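Local coordinates for protein haloalkane dehalogenase (Mycobacterium rhodesiae, PDB 4MJ3) that hydrolyses haloalkanes, cleaving the carbon-halogen bond and probably releasing the corresponding alcohol and a halide ion, at residues 169-174 and 208-213; 4-9 and 203-208. One frame throughout, in Å; residues are numbered along the deposited sequence.

Interaction 1 of 2, residues 169-174 and 208-213; sequences QEVPLF and GARQFP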
ATOM      1  N   GLN A 169     -17.920  -4.036   6.444  1.00 11.51           N
ATOM      2  CA  GLN A 169     -19.209  -3.990   5.791  1.00 12.31           C
ATOM      3  C   GLN A 169     -20.332  -3.613   6.755  1.00 13.92           C
ATOM      4  O   GLN A 169     -21.273  -2.910   6.373  1.00 16.38           O
ATOM      5  CB  GLN A 169     -19.511  -5.352   5.149  1.00 12.62           C
ATOM      6  CG  GLN A 169     -18.450  -5.811   4.166  1.00 11.94           C
ATOM      7  CD  GLN A 169     -18.162  -4.783   3.094  1.00 12.53           C
ATOM      8  OE1 GLN A 169     -18.983  -4.546   2.207  1.00 12.93           O
ATOM      9  NE2 GLN A 169     -17.001  -4.153   3.175  1.00 11.45           N
ATOM     10  N   GLU A 170     -20.257  -4.089   7.987  1.00 14.78           N
ATOM     11  CA  GLU A 170     -21.354  -3.917   8.944  1.00 16.73           C
ATOM     12  C   GLU A 170     -21.356  -2.576   9.675  1.00 15.21           C
ATOM     13  O   GLU A 170     -22.418  -2.118  10.127  1.00 16.34           O
ATOM     14  CB  GLU A 170     -21.338  -5.046   9.978  1.00 18.39           C
ATOM     15  CG  GLU A 170     -21.744  -6.387   9.400  1.00 22.62           C
ATOM     16  CD  GLU A 170     -21.855  -7.463  10.459  1.00 32.20           C
ATOM     17  OE1 GLU A 170     -21.300  -7.289  11.579  1.00 30.55           O
ATOM     18  OE2 GLU A 170     -22.501  -8.489  10.166  1.00 33.23           O
ATOM     19  N   VAL A 171     -20.196  -1.968   9.861  1.00 13.44           N
ATOM     20  CA  VAL A 171     -20.142  -0.797  10.708  1.00 13.67           C
ATOM     21  C   VAL A 171     -20.997   0.317  10.062  1.00 13.01           C
ATOM     22  O   VAL A 171     -20.859   0.585   8.860  1.00 14.22           O
ATOM     23  CB  VAL A 171     -18.697  -0.336  10.977  1.00 13.01           C
ATOM     24  CG1 VAL A 171     -18.016   0.185   9.714  1.00 12.13           C
ATOM     25  CG2 VAL A 171     -18.683   0.714  12.100  1.00 14.97           C
ATOM     26  N   PRO A 172     -21.877   0.957  10.840  1.00 13.49           N
ATOM     27  CA  PRO A 172     -22.770   1.954  10.222  1.00 14.93           C
ATOM     28  C   PRO A 172     -22.026   3.122   9.619  1.00 14.96           C
ATOM     29  O   PRO A 172     -22.325   3.518   8.506  1.00 13.51           O
ATOM     30  CB  PRO A 172     -23.648   2.415  11.386  1.00 18.34           C
ATOM     31  CG  PRO A 172     -23.706   1.225  12.296  1.00 17.19           C
ATOM     32  CD  PRO A 172     -22.340   0.591  12.199  1.00 16.70           C
ATOM     33  N   LEU A 173     -21.058   3.669  10.360  1.00 15.97           N
ATOM     34  CA  LEU A 173     -20.221   4.766   9.892  1.00 15.75           C
ATOM     35  C   LEU A 173     -18.777   4.269   9.825  1.00 14.58           C
ATOM     36  O   LEU A 173     -18.282   3.685  10.784  1.00 17.04           O
ATOM     37  CB  LEU A 173     -20.307   5.949  10.837  1.00 17.90           C
ATOM     38  CG  LEU A 173     -21.693   6.605  10.956  1.00 23.64           C
ATOM     39  CD1 LEU A 173     -21.598   7.812  11.871  1.00 28.64           C
ATOM     40  CD2 LEU A 173     -22.241   7.017   9.592  1.00 25.47           C
ATOM     41  N   PHE A 174     -18.127   4.458   8.684  1.00 13.13           N
ATOM     42  CA  PHE A 174     -16.799   3.904   8.456  1.00 12.19           C
ATOM     43  C   PHE A 174     -15.755   4.895   8.942  1.00 12.60           C
ATOM     44  O   PHE A 174     -15.620   5.967   8.338  1.00 11.94           O
ATOM     45  CB  PHE A 174     -16.630   3.636   6.967  1.00 13.33           C
ATOM     46  CG  PHE A 174     -15.393   2.860   6.611  1.00 12.38           C
ATOM     47  CD1 PHE A 174     -14.186   3.508   6.413  1.00 13.10           C
ATOM     48  CD2 PHE A 174     -15.446   1.488   6.434  1.00 13.25           C
ATOM     49  CE1 PHE A 174     -13.044   2.798   6.057  1.00 10.45           C
ATOM     50  CE2 PHE A 174     -14.320   0.776   6.054  1.00 11.24           C
ATOM     51  CZ  PHE A 174     -13.117   1.426   5.861  1.00 11.88           C
ATOM     52  N   GLY A 208     -14.527   3.364  -2.267  1.00 10.05           N
ATOM     53  CA  GLY A 208     -13.289   2.590  -2.425  1.00  9.10           C
ATOM     54  C   GLY A 208     -12.903   1.924  -1.114  1.00 10.90           C
ATOM     55  O   GLY A 208     -12.506   0.765  -1.083  1.00  8.74           O
ATOM     56  N   ALA A 209     -13.041   2.679  -0.024  1.00  8.86           N
ATOM     57  CA  ALA A 209     -12.761   2.148   1.320  1.00  9.93           C
ATOM     58  C   ALA A 209     -13.732   1.008   1.723  1.00  9.40           C
ATOM     59  O   ALA A 209     -13.319   0.036   2.340  1.00  9.54           O
ATOM     60  CB  ALA A 209     -12.779   3.283   2.351  1.00 10.48           C
ATOM     61  N   ARG A 210     -15.010   1.127   1.367  1.00  8.51           N
ATOM     62  CA  ARG A 210     -15.964   0.049   1.654  1.00  8.68           C
ATOM     63  C   ARG A 210     -15.740  -1.185   0.782  1.00  8.17           C
ATOM     64  O   ARG A 210     -15.946  -2.292   1.233  1.00  9.54           O
ATOM     65  CB  ARG A 210     -17.394   0.543   1.446  1.00  9.08           C
ATOM     66  CG  ARG A 210     -17.856   1.486   2.528  1.00  9.75           C
ATOM     67  CD  ARG A 210     -18.204   0.763   3.818  1.00 10.84           C
ATOM     68  NE  ARG A 210     -18.948   1.655   4.710  1.00 12.36           N
ATOM     69  CZ  ARG A 210     -19.499   1.312   5.870  1.00 12.50           C
ATOM     70  NH1 ARG A 210     -19.396   0.079   6.352  1.00 12.58           N
ATOM     71  NH2 ARG A 210     -20.184   2.215   6.549  1.00 14.02           N
ATOM     72  N   GLN A 211     -15.339  -0.980  -0.463  1.00  8.48           N
ATOM     73  CA  GLN A 211     -15.231  -2.088  -1.404  1.00  9.50           C
ATOM     74  C   GLN A 211     -13.950  -2.909  -1.197  1.00 10.09           C
ATOM     75  O   GLN A 211     -13.961  -4.117  -1.475  1.00 10.38           O
ATOM     76  CB  GLN A 211     -15.370  -1.614  -2.856  1.00 10.63           C
ATOM     77  CG  GLN A 211     -15.488  -2.735  -3.908  1.00 11.11           C
ATOM     78  CD  GLN A 211     -16.710  -3.634  -3.737  1.00 12.35           C
ATOM     79  OE1 GLN A 211     -17.569  -3.424  -2.878  1.00 12.80           O
ATOM     80  NE2 GLN A 211     -16.767  -4.675  -4.550  1.00 17.77           N
ATOM     81  N   PHE A 212     -12.867  -2.294  -0.731  1.00  8.59           N
ATOM     82  CA  PHE A 212     -11.582  -3.002  -0.716  1.00  9.17           C
ATOM     83  C   PHE A 212     -11.612  -4.384  -0.080  1.00  9.91           C
ATOM     84  O   PHE A 212     -11.117  -5.348  -0.663  1.00 10.08           O
ATOM     85  CB  PHE A 212     -10.448  -2.200  -0.052  1.00  9.94           C
ATOM     86  CG  PHE A 212      -9.357  -1.773  -1.012  1.00 10.09           C
ATOM     87  CD1 PHE A 212      -9.005  -2.567  -2.100  1.00  9.77           C
ATOM     88  CD2 PHE A 212      -8.641  -0.617  -0.777  1.00  9.06           C
ATOM     89  CE1 PHE A 212      -8.009  -2.175  -2.964  1.00 11.38           C
ATOM     90  CE2 PHE A 212      -7.668  -0.201  -1.652  1.00 10.58           C
ATOM     91  CZ  PHE A 212      -7.320  -1.000  -2.733  1.00 11.87           C
ATOM     92  N   PRO A 213     -12.214  -4.502   1.101  1.00 11.08           N
ATOM     93  CA  PRO A 213     -12.190  -5.819   1.751  1.00 11.68           C
ATOM     94  C   PRO A 213     -12.947  -6.907   0.976  1.00 11.35           C
ATOM     95  O   PRO A 213     -12.657  -8.103   1.149  1.00 12.92           O
ATOM     96  CB  PRO A 213     -12.857  -5.548   3.103  1.00 11.57           C
ATOM     97  CG  PRO A 213     -12.584  -4.102   3.343  1.00 11.18           C
ATOM     98  CD  PRO A 213     -12.786  -3.479   1.998  1.00 10.76           C
TER

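Interaction 2 of 2, residues 4-9 and 203-208; sequences LRTPDE and ASYQAG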
ATOM      1  N   LEU A   4     -15.733  11.901  -7.337  1.00 10.62           N
ATOM      2  CA  LEU A   4     -15.601  13.007  -6.412  1.00 11.83           C
ATOM      3  C   LEU A   4     -14.136  13.340  -6.151  1.00 11.45           C
ATOM      4  O   LEU A   4     -13.259  12.472  -6.222  1.00 11.57           O
ATOM      5  CB  LEU A   4     -16.285  12.662  -5.068  1.00 13.27           C
ATOM      6  CG  LEU A   4     -17.813  12.557  -5.156  1.00 16.11           C
ATOM      7  CD1 LEU A   4     -18.382  12.079  -3.819  1.00 20.69           C
ATOM      8  CD2 LEU A   4     -18.428  13.876  -5.560  1.00 17.23           C
ATOM      9  N   ARG A   5     -13.895  14.589  -5.791  1.00 10.53           N
ATOM     10  CA  ARG A   5     -12.569  15.054  -5.359  1.00 11.36           C
ATOM     11  C   ARG A   5     -12.697  15.709  -3.984  1.00 11.18           C
ATOM     12  O   ARG A   5     -13.528  16.595  -3.780  1.00 10.68           O
ATOM     13  CB  ARG A   5     -12.002  16.070  -6.339  1.00 11.24           C
ATOM     14  CG  ARG A   5     -10.623  16.604  -5.960  1.00 12.58           C
ATOM     15  CD  ARG A   5      -9.994  17.407  -7.086  1.00 12.61           C
ATOM     16  NE  ARG A   5      -9.717  16.568  -8.253  1.00 11.64           N
ATOM     17  CZ  ARG A   5      -9.275  17.015  -9.431  1.00 13.02           C
ATOM     18  NH1 ARG A   5      -8.988  18.309  -9.617  1.00 14.17           N
ATOM     19  NH2 ARG A   5      -9.058  16.148 -10.408  1.00 13.67           N
ATOM     20  N   THR A   6     -11.870  15.265  -3.043  1.00 10.90           N
ATOM     21  CA  THR A   6     -11.937  15.753  -1.666  1.00 10.89           C
ATOM     22  C   THR A   6     -11.467  17.196  -1.661  1.00 11.37           C
ATOM     23  O   THR A   6     -10.427  17.490  -2.248  1.00 10.87           O
ATOM     24  CB  THR A   6     -11.039  14.914  -0.718  1.00 10.59           C
ATOM     25  OG1 THR A   6     -11.439  13.538  -0.791  1.00 10.53           O
ATOM     26  CG2 THR A   6     -11.183  15.388   0.701  1.00 11.29           C
ATOM     27  N   PRO A   7     -12.244  18.101  -1.070  1.00 14.10           N
ATOM     28  CA  PRO A   7     -11.771  19.503  -1.052  1.00 16.77           C
ATOM     29  C   PRO A   7     -10.403  19.685  -0.395  1.00 16.87           C
ATOM     30  O   PRO A   7     -10.118  19.056   0.619  1.00 13.84           O
ATOM     31  CB  PRO A   7     -12.844  20.226  -0.241  1.00 19.10           C
ATOM     32  CG  PRO A   7     -14.055  19.373  -0.367  1.00 17.68           C
ATOM     33  CD  PRO A   7     -13.576  17.960  -0.488  1.00 15.30           C
ATOM     34  N   ASP A   8      -9.573  20.563  -0.952  1.00 16.09           N
ATOM     35  CA  ASP A   8      -8.226  20.809  -0.428  1.00 19.00           C
ATOM     36  C   ASP A   8      -8.214  21.316   1.002  1.00 17.60           C
ATOM     37  O   ASP A   8      -7.261  21.054   1.727  1.00 17.94           O
ATOM     38  CB  ASP A   8      -7.442  21.780  -1.330  1.00 23.54           C
ATOM     39  CG  ASP A   8      -6.728  21.061  -2.449  1.00 26.99           C
ATOM     40  OD1 ASP A   8      -6.494  19.855  -2.306  1.00 35.17           O
ATOM     41  OD2 ASP A   8      -6.383  21.683  -3.457  1.00 27.85           O
ATOM     42  N   GLU A   9      -9.273  22.005   1.412  1.00 18.66           N
ATOM     43  CA  GLU A   9      -9.381  22.486   2.796  1.00 20.40           C
ATOM     44  C   GLU A   9      -9.299  21.342   3.828  1.00 18.32           C
ATOM     45  O   GLU A   9      -8.898  21.556   4.967  1.00 19.18           O
ATOM     46  CB  GLU A   9     -10.659  23.290   2.983  1.00 23.13           C
ATOM     47  CG  GLU A   9     -10.639  24.627   2.194  1.00 32.34           C
ATOM     48  CD  GLU A   9     -11.112  24.512   0.743  1.00 38.15           C
ATOM     49  OE1 GLU A   9     -11.240  23.381   0.231  1.00 27.32           O
ATOM     50  OE2 GLU A   9     -11.342  25.559   0.098  1.00 40.17           O
ATOM     51  N   ALA A 203     -19.772   9.714   3.753  1.00 15.10           N
ATOM     52  CA  ALA A 203     -19.800   8.368   3.191  1.00 15.23           C
ATOM     53  C   ALA A 203     -19.736   8.333   1.673  1.00 14.53           C
ATOM     54  O   ALA A 203     -19.297   7.337   1.112  1.00 13.59           O
ATOM     55  CB  ALA A 203     -21.029   7.614   3.683  1.00 16.86           C
ATOM     56  N   SER A 204     -20.123   9.426   1.004  1.00 15.74           N
ATOM     57  CA  SER A 204     -20.129   9.446  -0.466  1.00 14.80           C
ATOM     58  C   SER A 204     -18.717   9.327  -1.044  1.00 11.47           C
ATOM     59  O   SER A 204     -18.560   8.894  -2.192  1.00 13.13           O
ATOM     60  CB  SER A 204     -20.802  10.706  -1.006  1.00 16.48           C
ATOM     61  OG  SER A 204     -20.022  11.842  -0.742  1.00 16.27           O
ATOM     62  N   TYR A 205     -17.711   9.669  -0.239  1.00  9.66           N
ATOM     63  CA  TYR A 205     -16.311   9.593  -0.617  1.00  9.35           C
ATOM     64  C   TYR A 205     -15.663   8.233  -0.284  1.00  9.97           C
ATOM     65  O   TYR A 205     -14.471   8.054  -0.542  1.00 10.12           O
ATOM     66  CB  TYR A 205     -15.498  10.680   0.093  1.00  9.45           C
ATOM     67  CG  TYR A 205     -15.832  12.085  -0.297  1.00  9.25           C
ATOM     68  CD1 TYR A 205     -16.926  12.733   0.264  1.00 11.99           C
ATOM     69  CD2 TYR A 205     -15.085  12.760  -1.238  1.00 10.41           C
ATOM     70  CE1 TYR A 205     -17.236  14.037  -0.092  1.00 14.69           C
ATOM     71  CE2 TYR A 205     -15.374  14.073  -1.592  1.00 11.33           C
ATOM     72  CZ  TYR A 205     -16.445  14.699  -1.014  1.00 12.18           C
ATOM     73  OH  TYR A 205     -16.764  16.001  -1.378  1.00 15.27           O
ATOM     74  N   GLN A 206     -16.423   7.303   0.289  1.00 11.35           N
ATOM     75  CA  GLN A 206     -15.838   6.094   0.876  1.00 11.59           C
ATOM     76  C   GLN A 206     -16.120   4.797   0.114  1.00 12.19           C
ATOM     77  O   GLN A 206     -15.922   3.730   0.655  1.00 12.15           O
ATOM     78  CB  GLN A 206     -16.306   5.943   2.337  1.00 12.00           C
ATOM     79  CG  GLN A 206     -15.804   7.033   3.265  1.00 13.62           C
ATOM     80  CD  GLN A 206     -16.228   6.782   4.698  1.00 12.16           C
ATOM     81  OE1 GLN A 206     -17.368   6.384   4.956  1.00 13.52           O
ATOM     82  NE2 GLN A 206     -15.314   6.993   5.632  1.00 14.85           N
ATOM     83  N   ALA A 207     -16.596   4.882  -1.126  1.00 11.69           N
ATOM     84  CA  ALA A 207     -16.913   3.687  -1.882  1.00 10.26           C
ATOM     85  C   ALA A 207     -15.702   2.775  -2.043  1.00 10.15           C
ATOM     86  O   ALA A 207     -15.846   1.555  -1.974  1.00 10.67           O
ATOM     87  CB  ALA A 207     -17.516   4.041  -3.239  1.00 11.97           C
ATOM     88  N   GLY A 208     -14.527   3.364  -2.267  1.00 10.05           N
ATOM     89  CA  GLY A 208     -13.289   2.590  -2.425  1.00  9.10           C
ATOM     90  C   GLY A 208     -12.903   1.924  -1.114  1.00 10.90           C
ATOM     91  O   GLY A 208     -12.506   0.765  -1.083  1.00  8.74           O
TER

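Interaction 1 of 2, residues 169-174 and 208-213
R210 meets V171 with the end of its guanidinium: NH1 and NH2 both donate to V171 O, each at 2.9 Å, and that oxygen lies essentially in the guanidinium plane. The two N-H...O angles, both near 147°, are bent, as expected when one oxygen sits between two nitrogens. NH2 adds a weak bond to P172 O, while NH1 also donates to S168 O. To get there the arginine turns once, at chi2, and then runs out extended. F174 comes alongside the arginine, heading the opposite way. Its CB lies over one guanidinium face, 3.5 Å above the plane but toward the rim. A chi1 of -171° swings the ring back along the arginine to the helix, where F174 CE1 packs 3.7 Å from A209 CB. The V171 side chain crosses the arginine at about a right angle, CG1 3.6 Å from R210 NH1. The bent side chain of Q169 brings NE2 to R210 O at 2.9 Å; the bond is nearly straight (168°) and lies in both the amide and carbonyl planes. R93 holds Q169 OE1, which should help fix which way the amide faces. Helices 159-170 and 207-211 lie in what is, in this family, the cap over the alpha/beta core. R210's charge would probably offset the partial negative charge where helix 159-170 ends, and its hydrogen bonds tie 171-172 to helix 207-211.

Interaction 2 of 2, residues 4-9 and 203-208
One face of the Y205 ring carries L4 CD1, which stands 4.1 Å from the centroid and just 3° off the normal, a centred CH-pi contact. At the ring edge, near its plane, is the carbonyl of R5, its O 3.8 Å from Y205 CE2. T6 OG1 and P7 CD approach obliquely, the proline carbon 3.8 Å from Y205 OH. L4 to P7 thus run along the CD2-CE2 edge of the tyrosine out to OH, with L4 also over one face. L4 touches the ring with CB too, 3.9 Å from Y205 CE2; its first torsion (-68°) sets CG beside the backbone N, and the extended chi2 carries CD1 on over the ring. In the fold, this joins the end of strand 3-4, paired antiparallel with 89-90, and the loop that follows it to the lead-in of helix 207-211, in the region that forms the helical cap of haloalkane dehalogenases. The 3-10 turn that presents Y205 is closed by Q206 N to A203 O, and Q206 takes the N-cap position of the helix. L4 CD1 reaches S204 OG at 3.5 Å; that hydroxyl has its polar partner in D202. T6 OG1 is hydrogen-bonded to P199 O, in the chain leading into 203-208, and to K89 NZ.

Interaction 1 involves helix 207-211 itself, interaction 2 the turn that leads into it; their centres are 14 Å apart, on the same side of the molecule's centre. Residues 203-208 lead into the helix and 208-213 carry it onward, so G208 belongs to both. Along the chain the segments alternate: 4-9, then 169-174, then 203-208 and 208-213. F174 O, in interaction 1, probably accepts a hydrogen bond from Q206 NE2 of interaction 2 at 2.9 Å, which couples them directly. The turn before the helix is met by 4-7, and the helix itself by Q169 and the loop 171-174 that follows helix 159-170, joining distant parts of the sequence around the presumed cap of this alpha/beta hydrolase.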